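Local coordinates for Lmo1076 protein (Listeria monocytogenes serovar 1/2a, PDB 5JQC) that probably acts as a secreted autolysin with amidase activity in cell-wall turnover, this piece of it consisting of three GW (SH3-clan) modules, at residues 118-123 / 131-136; 155-160 / 171-176; 229-234 / 241-246. All coordinates share one frame; numbering follows the deposited sequence.

Interaction 1 (118-123 / 131-136); sequences NGLWSE and KKLATT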
loop_
_atom_site.group_PDB
_atom_site.type_symbol
_atom_site.label_atom_id
_atom_site.label_comp_id
_atom_site.label_asym_id
_atom_site.label_seq_id
_atom_site.Cartn_x
_atom_site.Cartn_y
_atom_site.Cartn_z
ATOM N N ASN A 118 -3.810 -12.803 -6.053
ATOM C CA ASN A 118 -4.165 -11.810 -5.053
ATOM C C ASN A 118 -5.388 -11.044 -5.526
ATOM O O ASN A 118 -5.512 -10.727 -6.713
ATOM C CB ASN A 118 -3.032 -10.798 -4.795
ATOM C CG ASN A 118 -1.924 -11.378 -3.968
ATOM O OD1 ASN A 118 -2.056 -11.502 -2.739
ATOM N ND2 ASN A 118 -0.837 -11.788 -4.626
ATOM N N GLY A 119 -6.264 -10.715 -4.587
ATOM C CA GLY A 119 -7.396 -9.875 -4.903
ATOM C C GLY A 119 -6.984 -8.442 -5.165
ATOM O O GLY A 119 -5.870 -8.010 -4.868
ATOM N N LEU A 120 -7.910 -7.680 -5.723
ATOM C CA LEU A 120 -7.623 -6.332 -6.178
ATOM C C LEU A 120 -8.619 -5.392 -5.525
ATOM O O LEU A 120 -9.826 -5.530 -5.734
ATOM C CB LEU A 120 -7.698 -6.249 -7.705
ATOM C CG LEU A 120 -7.628 -4.843 -8.307
ATOM C CD1 LEU A 120 -6.415 -4.062 -7.799
ATOM C CD2 LEU A 120 -7.586 -4.940 -9.820
ATOM N N TRP A 121 -8.116 -4.417 -4.770
ATOM C CA TRP A 121 -8.948 -3.686 -3.831
ATOM C C TRP A 121 -8.927 -2.203 -4.137
ATOM O O TRP A 121 -7.952 -1.684 -4.692
ATOM C CB TRP A 121 -8.482 -3.908 -2.390
ATOM C CG TRP A 121 -8.540 -5.343 -1.954
ATOM C CD1 TRP A 121 -7.577 -6.299 -2.134
ATOM C CD2 TRP A 121 -9.614 -5.984 -1.254
ATOM N NE1 TRP A 121 -7.991 -7.494 -1.595
ATOM C CE2 TRP A 121 -9.237 -7.326 -1.046
ATOM C CE3 TRP A 121 -10.859 -5.555 -0.791
ATOM C CZ2 TRP A 121 -10.061 -8.239 -0.386
ATOM C CZ3 TRP A 121 -11.673 -6.461 -0.142
ATOM C CH2 TRP A 121 -11.270 -7.788 0.056
ATOM N N SER A 122 -10.001 -1.515 -3.726
ATOM C CA SER A 122 -10.082 -0.060 -3.866
ATOM C C SER A 122 -9.500 0.688 -2.674
ATOM O O SER A 122 -9.193 1.881 -2.789
ATOM C CB SER A 122 -11.534 0.380 -4.070
ATOM O OG SER A 122 -12.304 0.165 -2.902
ATOM N N GLU A 123 -9.361 0.030 -1.528
ATOM C CA GLU A 123 -8.593 0.560 -0.411
ATOM C C GLU A 123 -7.858 -0.605 0.227
ATOM O O GLU A 123 -8.105 -1.769 -0.102
ATOM C CB GLU A 123 -9.481 1.257 0.632
ATOM C CG GLU A 123 -10.455 2.265 0.074
ATOM C CD GLU A 123 -9.804 3.586 -0.217
ATOM O OE1 GLU A 123 -8.643 3.783 0.215
ATOM O OE2 GLU A 123 -10.460 4.425 -0.869
ATOM N N LYS A 131 -13.417 -1.940 -1.255
ATOM C CA LYS A 131 -14.199 -2.878 -2.054
ATOM C C LYS A 131 -13.261 -3.717 -2.906
ATOM O O LYS A 131 -12.209 -3.243 -3.349
ATOM C CB LYS A 131 -15.196 -2.168 -2.987
ATOM C CG LYS A 131 -16.135 -1.201 -2.284
ATOM C CD LYS A 131 -17.103 -0.528 -3.261
ATOM C CE LYS A 131 -18.224 0.202 -2.511
ATOM N NZ LYS A 131 -18.977 -0.727 -1.601
ATOM N N LYS A 132 -13.649 -4.967 -3.139
ATOM C CA LYS A 132 -12.883 -5.866 -3.997
ATOM C C LYS A 132 -13.290 -5.620 -5.442
ATOM O O LYS A 132 -14.395 -5.992 -5.845
ATOM C CB LYS A 132 -13.115 -7.321 -3.622
ATOM C CG LYS A 132 -12.038 -8.269 -4.106
ATOM C CD LYS A 132 -12.243 -9.632 -3.466
ATOM C CE LYS A 132 -11.020 -10.525 -3.579
ATOM N NZ LYS A 132 -11.180 -11.710 -2.673
ATOM N N LEU A 133 -12.383 -5.005 -6.215
ATOM C CA LEU A 133 -12.631 -4.679 -7.622
ATOM C C LEU A 133 -12.597 -5.905 -8.519
ATOM O O LEU A 133 -13.348 -5.977 -9.498
ATOM C CB LEU A 133 -11.597 -3.671 -8.112
ATOM C CG LEU A 133 -11.513 -2.467 -7.193
ATOM C CD1 LEU A 133 -10.467 -1.483 -7.696
ATOM C CD2 LEU A 133 -12.880 -1.821 -7.115
ATOM N N ALA A 134 -11.730 -6.864 -8.232
ATOM C CA ALA A 134 -11.691 -8.070 -9.036
ATOM C C ALA A 134 -11.205 -9.195 -8.150
ATOM O O ALA A 134 -10.475 -8.967 -7.182
ATOM C CB ALA A 134 -10.797 -7.911 -10.272
ATOM N N THR A 135 -11.650 -10.407 -8.466
ATOM C CA THR A 135 -11.298 -11.545 -7.629
ATOM C C THR A 135 -9.791 -11.735 -7.585
ATOM O O THR A 135 -9.217 -12.011 -6.520
ATOM C CB THR A 135 -11.998 -12.796 -8.139
ATOM O OG1 THR A 135 -13.406 -12.634 -7.945
ATOM C CG2 THR A 135 -11.516 -14.024 -7.373
ATOM N N THR A 136 -9.133 -11.570 -8.728
ATOM C CA THR A 136 -7.690 -11.441 -8.786
ATOM C C THR A 136 -7.351 -10.145 -9.501
ATOM O O THR A 136 -8.220 -9.477 -10.071
ATOM C CB THR A 136 -7.028 -12.621 -9.502
ATOM O OG1 THR A 136 -7.318 -12.548 -10.902
ATOM C CG2 THR A 136 -7.574 -13.938 -8.944
#

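Interaction 2 (155-160 / 171-176); sequences GRTYYQ and LDARAF. With SO4 (sulfate ion), chain E.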
loop_
_atom_site.group_PDB
_atom_site.type_symbol
_atom_site.label_atom_id
_atom_site.label_comp_id
_atom_site.label_asym_id
_atom_site.label_seq_id
_atom_site.Cartn_x
_atom_site.Cartn_y
_atom_site.Cartn_z
ATOM N N GLY A 155 -0.762 -7.315 9.471
ATOM C CA GLY A 155 0.590 -7.738 9.198
ATOM C C GLY A 155 0.947 -7.850 7.736
ATOM O O GLY A 155 2.063 -8.298 7.422
ATOM N N ARG A 156 0.062 -7.438 6.828
ATOM C CA ARG A 156 0.356 -7.458 5.399
ATOM C C ARG A 156 0.459 -6.038 4.849
ATOM O O ARG A 156 -0.253 -5.130 5.292
ATOM C CB ARG A 156 -0.708 -8.244 4.621
ATOM C CG ARG A 156 -0.765 -9.716 4.954
ATOM C CD ARG A 156 -2.192 -10.061 5.415
ATOM N NE ARG A 156 -2.257 -11.213 6.319
ATOM C CZ ARG A 156 -3.341 -11.972 6.491
ATOM N NH1 ARG A 156 -3.314 -12.999 7.337
ATOM N NH2 ARG A 156 -4.451 -11.720 5.799
ATOM N N THR A 157 1.351 -5.856 3.882
ATOM C CA THR A 157 1.554 -4.576 3.218
ATOM C C THR A 157 0.861 -4.585 1.862
ATOM O O THR A 157 0.970 -5.558 1.105
ATOM C CB THR A 157 3.046 -4.297 3.046
ATOM O OG1 THR A 157 3.706 -4.486 4.301
ATOM C CG2 THR A 157 3.280 -2.879 2.577
ATOM N N TYR A 158 0.142 -3.508 1.574
ATOM C CA TYR A 158 -0.617 -3.341 0.346
ATOM C C TYR A 158 -0.119 -2.106 -0.387
ATOM O O TYR A 158 -0.059 -1.019 0.197
ATOM C CB TYR A 158 -2.097 -3.190 0.653
ATOM C CG TYR A 158 -2.683 -4.458 1.223
ATOM C CD1 TYR A 158 -3.068 -5.489 0.385
ATOM C CD2 TYR A 158 -2.815 -4.639 2.598
ATOM C CE1 TYR A 158 -3.583 -6.658 0.873
ATOM C CE2 TYR A 158 -3.342 -5.825 3.110
ATOM C CZ TYR A 158 -3.721 -6.827 2.233
ATOM O OH TYR A 158 -4.237 -8.011 2.704
ATOM N N TYR A 159 0.216 -2.267 -1.660
ATOM C CA TYR A 159 0.670 -1.153 -2.494
ATOM C C TYR A 159 -0.485 -0.613 -3.311
ATOM O O TYR A 159 -1.217 -1.387 -3.936
ATOM C CB TYR A 159 1.756 -1.591 -3.462
ATOM C CG TYR A 159 3.087 -1.790 -2.846
ATOM C CD1 TYR A 159 3.411 -1.195 -1.640
ATOM C CD2 TYR A 159 4.031 -2.571 -3.479
ATOM C CE1 TYR A 159 4.657 -1.388 -1.079
ATOM C CE2 TYR A 159 5.271 -2.770 -2.940
ATOM C CZ TYR A 159 5.588 -2.174 -1.743
ATOM O OH TYR A 159 6.840 -2.380 -1.205
ATOM N N GLN A 160 -0.622 0.703 -3.343
ATOM C CA GLN A 160 -1.467 1.346 -4.336
ATOM C C GLN A 160 -0.626 1.580 -5.585
ATOM O O GLN A 160 0.521 2.025 -5.487
ATOM C CB GLN A 160 -2.029 2.662 -3.799
ATOM C CG GLN A 160 -3.125 3.221 -4.676
ATOM C CD GLN A 160 -3.625 4.552 -4.206
ATOM O OE1 GLN A 160 -2.869 5.349 -3.658
ATOM N NE2 GLN A 160 -4.914 4.805 -4.406
ATOM N N LEU A 171 -2.923 -3.648 -4.051
ATOM C CA LEU A 171 -2.534 -5.024 -4.283
ATOM C C LEU A 171 -1.448 -5.375 -3.282
ATOM O O LEU A 171 -0.618 -4.530 -2.940
ATOM C CB LEU A 171 -2.046 -5.197 -5.733
ATOM C CG LEU A 171 -1.614 -6.585 -6.197
ATOM C CD1 LEU A 171 -2.780 -7.530 -6.119
ATOM C CD2 LEU A 171 -1.052 -6.531 -7.621
ATOM N N ASP A 172 -1.469 -6.605 -2.792
ATOM C CA ASP A 172 -0.481 -6.999 -1.798
ATOM C C ASP A 172 0.926 -6.823 -2.368
ATOM O O ASP A 172 1.211 -7.213 -3.499
ATOM C CB ASP A 172 -0.733 -8.442 -1.362
ATOM C CG ASP A 172 0.085 -8.858 -0.137
ATOM O OD1 ASP A 172 1.333 -8.933 -0.244
ATOM O OD2 ASP A 172 -0.529 -9.187 0.914
ATOM N N ALA A 173 1.794 -6.181 -1.585
ATOM C CA ALA A 173 3.165 -5.918 -2.015
ATOM C C ALA A 173 3.908 -7.175 -2.457
ATOM O O ALA A 173 4.861 -7.073 -3.240
ATOM C CB ALA A 173 3.921 -5.248 -0.873
ATOM N N ARG A 174 3.518 -8.347 -1.946
ATOM C CA ARG A 174 4.127 -9.609 -2.365
ATOM C C ARG A 174 3.835 -9.953 -3.816
ATOM O O ARG A 174 4.515 -10.828 -4.379
ATOM C CB ARG A 174 3.653 -10.753 -1.480
ATOM C CG ARG A 174 4.228 -10.746 -0.101
ATOM C CD ARG A 174 3.511 -11.781 0.761
ATOM N NE ARG A 174 2.133 -11.377 1.039
ATOM C CZ ARG A 174 1.291 -12.077 1.800
ATOM N NH1 ARG A 174 1.691 -13.226 2.332
ATOM N NH2 ARG A 174 0.051 -11.639 2.013
ATOM N N ALA A 175 2.856 -9.278 -4.431
ATOM C CA ALA A 175 2.527 -9.467 -5.836
ATOM C C ALA A 175 3.469 -8.730 -6.784
ATOM O O ALA A 175 3.444 -9.011 -7.987
ATOM C CB ALA A 175 1.091 -8.998 -6.094
ATOM N N PHE A 176 4.283 -7.791 -6.288
ATOM C CA PHE A 176 5.151 -6.970 -7.119
ATOM C C PHE A 176 6.603 -7.419 -7.033
ATOM O O PHE A 176 7.088 -7.819 -5.971
ATOM C CB PHE A 176 5.119 -5.508 -6.707
ATOM C CG PHE A 176 3.777 -4.876 -6.762
ATOM C CD1 PHE A 176 2.839 -5.137 -5.782
ATOM C CD2 PHE A 176 3.483 -3.941 -7.745
ATOM C CE1 PHE A 176 1.610 -4.512 -5.800
ATOM C CE2 PHE A 176 2.257 -3.306 -7.772
ATOM C CZ PHE A 176 1.317 -3.592 -6.799
HETATM S S SO4 E . -1.503 -14.476 3.803
HETATM O O1 SO4 E . -1.080 -13.163 4.258
HETATM O O2 SO4 E . -2.174 -14.363 2.497
HETATM O O3 SO4 E . -0.319 -15.345 3.626
HETATM O O4 SO4 E . -2.423 -15.092 4.768
HETATM O O HOH W 1 2.375 -8.231 2.374
HETATM O O HOH W 2 -2.763 -10.183 1.168
#

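Interaction 3 (229-234 / 241-246); sequences KVIKQA and WYQFQV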
loop_
_atom_site.group_PDB
_atom_site.type_symbol
_atom_site.label_atom_id
_atom_site.label_comp_id
_atom_site.label_asym_id
_atom_site.label_seq_id
_atom_site.Cartn_x
_atom_site.Cartn_y
_atom_site.Cartn_z
ATOM N N LYS A 229 35.977 -0.602 -23.823
ATOM C CA LYS A 229 35.814 0.813 -23.520
ATOM C C LYS A 229 34.594 0.994 -22.623
ATOM O O LYS A 229 33.461 0.778 -23.068
ATOM C CB LYS A 229 35.662 1.615 -24.803
ATOM C CG LYS A 229 35.847 3.070 -24.597
ATOM C CD LYS A 229 36.103 3.712 -25.925
ATOM C CE LYS A 229 36.789 5.028 -25.729
ATOM N NZ LYS A 229 37.907 4.872 -24.752
ATOM N N VAL A 230 34.821 1.399 -21.375
ATOM C CA VAL A 230 33.735 1.686 -20.441
ATOM C C VAL A 230 33.277 3.127 -20.649
ATOM O O VAL A 230 34.027 4.069 -20.369
ATOM C CB VAL A 230 34.185 1.456 -18.992
ATOM C CG1 VAL A 230 33.022 1.669 -18.036
ATOM C CG2 VAL A 230 34.771 0.060 -18.830
ATOM N N ILE A 231 32.040 3.301 -21.135
ATOM C CA ILE A 231 31.505 4.635 -21.413
ATOM C C ILE A 231 30.569 5.171 -20.325
ATOM O O ILE A 231 30.384 6.393 -20.238
ATOM C CB ILE A 231 30.782 4.678 -22.779
ATOM C CG1 ILE A 231 29.562 3.753 -22.779
ATOM C CG2 ILE A 231 31.742 4.314 -23.913
ATOM C CD1 ILE A 231 28.822 3.672 -24.106
ATOM N N LYS A 232 29.969 4.308 -19.500
ATOM C CA LYS A 232 29.093 4.768 -18.428
ATOM C C LYS A 232 29.286 3.902 -17.199
ATOM O O LYS A 232 29.618 2.719 -17.306
ATOM C CB LYS A 232 27.606 4.727 -18.818
ATOM C CG LYS A 232 27.197 5.700 -19.914
ATOM C CD LYS A 232 25.743 6.144 -19.748
ATOM C CE LYS A 232 24.819 5.546 -20.804
ATOM N NZ LYS A 232 25.312 5.836 -22.183
ATOM N N GLN A 233 29.047 4.491 -16.032
ATOM C CA GLN A 233 28.953 3.736 -14.791
ATOM C C GLN A 233 27.664 4.100 -14.064
ATOM O O GLN A 233 27.180 5.239 -14.129
ATOM C CB GLN A 233 30.148 3.984 -13.870
ATOM C CG GLN A 233 30.071 5.288 -13.110
ATOM C CD GLN A 233 31.230 5.471 -12.161
ATOM O OE1 GLN A 233 31.907 4.506 -11.786
ATOM N NE2 GLN A 233 31.473 6.713 -11.770
ATOM N N ALA A 234 27.110 3.106 -13.368
ATOM C CA ALA A 234 25.859 3.257 -12.638
ATOM C C ALA A 234 25.937 2.458 -11.341
ATOM O O ALA A 234 26.531 1.374 -11.297
ATOM C CB ALA A 234 24.663 2.792 -13.481
ATOM N N TRP A 241 27.771 -1.069 -12.044
ATOM C CA TRP A 241 27.667 -1.624 -13.383
ATOM C C TRP A 241 28.388 -0.705 -14.362
ATOM O O TRP A 241 28.321 0.522 -14.244
ATOM C CB TRP A 241 26.183 -1.798 -13.738
ATOM C CG TRP A 241 25.415 -2.377 -12.538
ATOM C CD1 TRP A 241 24.813 -1.675 -11.514
ATOM C CD2 TRP A 241 25.239 -3.762 -12.220
ATOM N NE1 TRP A 241 24.262 -2.546 -10.598
ATOM C CE2 TRP A 241 24.506 -3.827 -11.010
ATOM C CE3 TRP A 241 25.617 -4.954 -12.848
ATOM C CZ2 TRP A 241 24.145 -5.030 -10.423
ATOM C CZ3 TRP A 241 25.251 -6.154 -12.263
ATOM C CH2 TRP A 241 24.527 -6.181 -11.060
ATOM N N TYR A 242 29.108 -1.301 -15.302
ATOM C CA TYR A 242 29.805 -0.558 -16.343
ATOM C C TYR A 242 29.127 -0.838 -17.673
ATOM O O TYR A 242 28.853 -1.995 -17.993
ATOM C CB TYR A 242 31.284 -0.956 -16.415
ATOM C CG TYR A 242 32.098 -0.445 -15.261
ATOM C CD1 TYR A 242 31.581 0.518 -14.418
ATOM C CD2 TYR A 242 33.385 -0.913 -15.019
ATOM C CE1 TYR A 242 32.306 1.010 -13.365
ATOM C CE2 TYR A 242 34.125 -0.426 -13.952
ATOM C CZ TYR A 242 33.575 0.538 -13.130
ATOM O OH TYR A 242 34.279 1.057 -12.063
ATOM N N GLN A 243 28.852 0.209 -18.444
ATOM C CA GLN A 243 28.428 0.028 -19.825
ATOM C C GLN A 243 29.692 0.041 -20.677
ATOM O O GLN A 243 30.503 0.964 -20.559
ATOM C CB GLN A 243 27.440 1.112 -20.260
ATOM C CG GLN A 243 26.658 0.730 -21.528
ATOM C CD GLN A 243 25.780 1.858 -22.055
ATOM O OE1 GLN A 243 26.181 3.019 -22.047
ATOM N NE2 GLN A 243 24.584 1.521 -22.517
ATOM N N PHE A 244 29.893 -0.998 -21.488
ATOM C CA PHE A 244 31.162 -1.141 -22.184
ATOM C C PHE A 244 30.949 -1.340 -23.682
ATOM O O PHE A 244 29.842 -1.628 -24.154
ATOM C CB PHE A 244 32.008 -2.281 -21.585
ATOM C CG PHE A 244 31.447 -3.669 -21.808
ATOM C CD1 PHE A 244 30.534 -4.216 -20.918
ATOM C CD2 PHE A 244 31.866 -4.443 -22.888
ATOM C CE1 PHE A 244 30.023 -5.496 -21.115
ATOM C CE2 PHE A 244 31.365 -5.729 -23.088
ATOM C CZ PHE A 244 30.441 -6.254 -22.200
ATOM N N GLN A 245 32.046 -1.167 -24.427
ATOM C CA GLN A 245 32.054 -1.245 -25.883
ATOM C C GLN A 245 33.195 -2.128 -26.367
ATOM O O GLN A 245 34.316 -2.063 -25.849
ATOM C CB GLN A 245 32.211 0.138 -26.520
ATOM C CG GLN A 245 31.037 1.061 -26.353
ATOM C CD GLN A 245 31.265 2.375 -27.069
ATOM O OE1 GLN A 245 32.406 2.834 -27.207
ATOM N NE2 GLN A 245 30.184 2.986 -27.545
ATOM N N VAL A 246 32.902 -2.951 -27.364
ATOM C CA VAL A 246 33.922 -3.636 -28.146
ATOM C C VAL A 246 33.671 -3.287 -29.605
ATOM O O VAL A 246 32.518 -3.104 -30.014
ATOM C CB VAL A 246 33.917 -5.164 -27.926
ATOM C CG1 VAL A 246 33.970 -5.483 -26.438
ATOM C CG2 VAL A 246 32.704 -5.817 -28.585
#

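Interaction 1 (118-123 / 131-136)
Backbone hydrogen bonds hold L120 and S122 to K131, L133 and A134 in a short antiparallel pairing. At one end L120 N donates to A134 O over 3.2 Å. L120 O then receives two amides, L133 N at 2.7 Å and, weakly, A134 N, so that two residues of 131-136 face one residue of 118-123. This classic beta bulge shifts the register by one, and W121 pairs with K132 as a non-hydrogen-bonded pair. Beyond it S122 and K131 are joined twice: S122 N gives its hydrogen to K131 O (2.8 Å), and S122 OG accepts K131 N at 2.9 Å. The hydroxyl is turned back to that amide because it stands between the backbone N and the carbonyl carbon (chi1 68°); it also gives a weak hydrogen bond to N129 O.

CA-H...O contacts add to the pairing at the open end, where T136 CA meets N118 O and G119 CA meets T135 O.

Nonpolar contact lies on both faces. On the W121 face, the K132 chain leaves with CG anti to the backbone N (chi1 -160°) and runs extended across the indole. K132 CB sits over the six-membered ring of W121, 4.1 Å from the centroid and 18° off the normal, a CH-pi contact, while CD and CE reach the rim at CZ2. K132 CE goes on to G119 CA, 3.9 Å away. On the other face L120 CB faces A134 CB at 4.4 Å, and L133, the extra residue of the bulge, brings its CB against L120 CG. L120 also packs on I168, A137 and Y140, whereas the methyls of L133 reach back to W121 O and S122 CB.

The whole is a small, bulged two-stranded beta hairpin on the surface of the second GW module, an SH3-like domain.

Interaction 2 (155-160 / 171-176)
Y159 and A173 meet ring to methyl: A173 CB stands over one face of the Y159 phenol, 3.6 Å from its centroid, a CH-pi contact. The same ring turns its edge to the face of F176, planes 64° apart, with Y159 CD2 touching F176 CD1 at 3.6 Å. Backbone bonds fix this group: Y159 and L171 exchange both N-H...O bonds, and A173 N gives a nearly straight bond to T157 O (2.9 Å). Strands 156-163 and 166-172 thus form an antiparallel hairpin of the SH3-like GW module, ending in the 3-10 turn 173-175.

That turn is held by D172, whose OD1 accepts R174 N in an Asx turn. R174, bent at chi3 (-69°), comes back side-on to the D172 carboxylate: R174 NE bonds OD1 and R174 NH2 bonds D172 OD2 (2.7 Å), both carboxylate oxygens being met from above their plane. Two waters carry D172 across to the facing strand, one to T157 N, the other to Y158 OH. Farther out a sulfate, probably from the crystallisation liquor, bonds R174 NH1 and NH2 (2.9 Å from NH2 to O1), while its O1 lies over a face of the R156 guanidinium, 3.1 Å from R156 NE.

Interaction 3 (229-234 / 241-246)
Strands 226-236 and 239-246 of the third GW module pair here as an antiparallel beta hairpin, and segments 229-234 and 241-246 are joined along most of their length by backbone hydrogen bonds. A234 and W241 exchange two bonds, W241 N to A234 O being 2.8 Å and nearly straight. K229 and Q245 pair likewise at the far end, though the bond from Q245 N is weak. Between them lies a classic beta bulge: I231 and K232 both face Q243, I231 N giving to Q243 O while K232 O receives Q243 N, both over 2.9 Å.

The bulge brings K232 alongside Q243, and the two side chains run the same way. Q243 is extended from a CG anti to the backbone N (chi1 -163°), whereas K232 bends at chi3 and chi4 and curls its ammonium onto the Q243 amide. K232 NZ lies 3.0 Å from Q243 OE1, in the carbonyl plane and on a lone pair. I231 CD1 packs against Q243 OE1 at 3.4 Å, and I231 CG2 lies against the amide of Q245, the side chains of I231 and Q245 crossing at about a right angle.

On the opposite face V230 CG1 presses on Y242 CB, 3.5 Å away, and reaches CG of the ring. Y242 CE1 meets Q233 CB at 3.7 Å, the phenol and the Q233 side chain running side by side with amide and ring planes 39° apart.

Strand 184-194 lies beyond 229-234, its W190 touching V230 and Q233 and meeting the Y242 ring edge-to-face, while its N189 and N191 bind K229 NZ. Beyond 241-246 comes strand 249-255, where W253 packs on A234 and Q243, and V251 on F244.

Overall arrangement
Along the chain the three contacts follow in series, none nesting within or crossing another. Interaction 1 comes first, 131-136 returning on 118-123 after seven residues without helix or strand. Interaction 2 then closes the hairpin of strands 156-163 and 166-172 in the same GW module. The two touch, their centres about 12 Å apart: N118 CB and G119 O pack against L171 CD1, and N118 lies on D172 and A175, so the small surface hairpin rests on an edge strand of the five-stranded sheet. Interaction 3 closes the hairpin of strands 226-236 and 239-246 in the next GW module, its centre about 36 Å from that of interaction 2, with no contact between them.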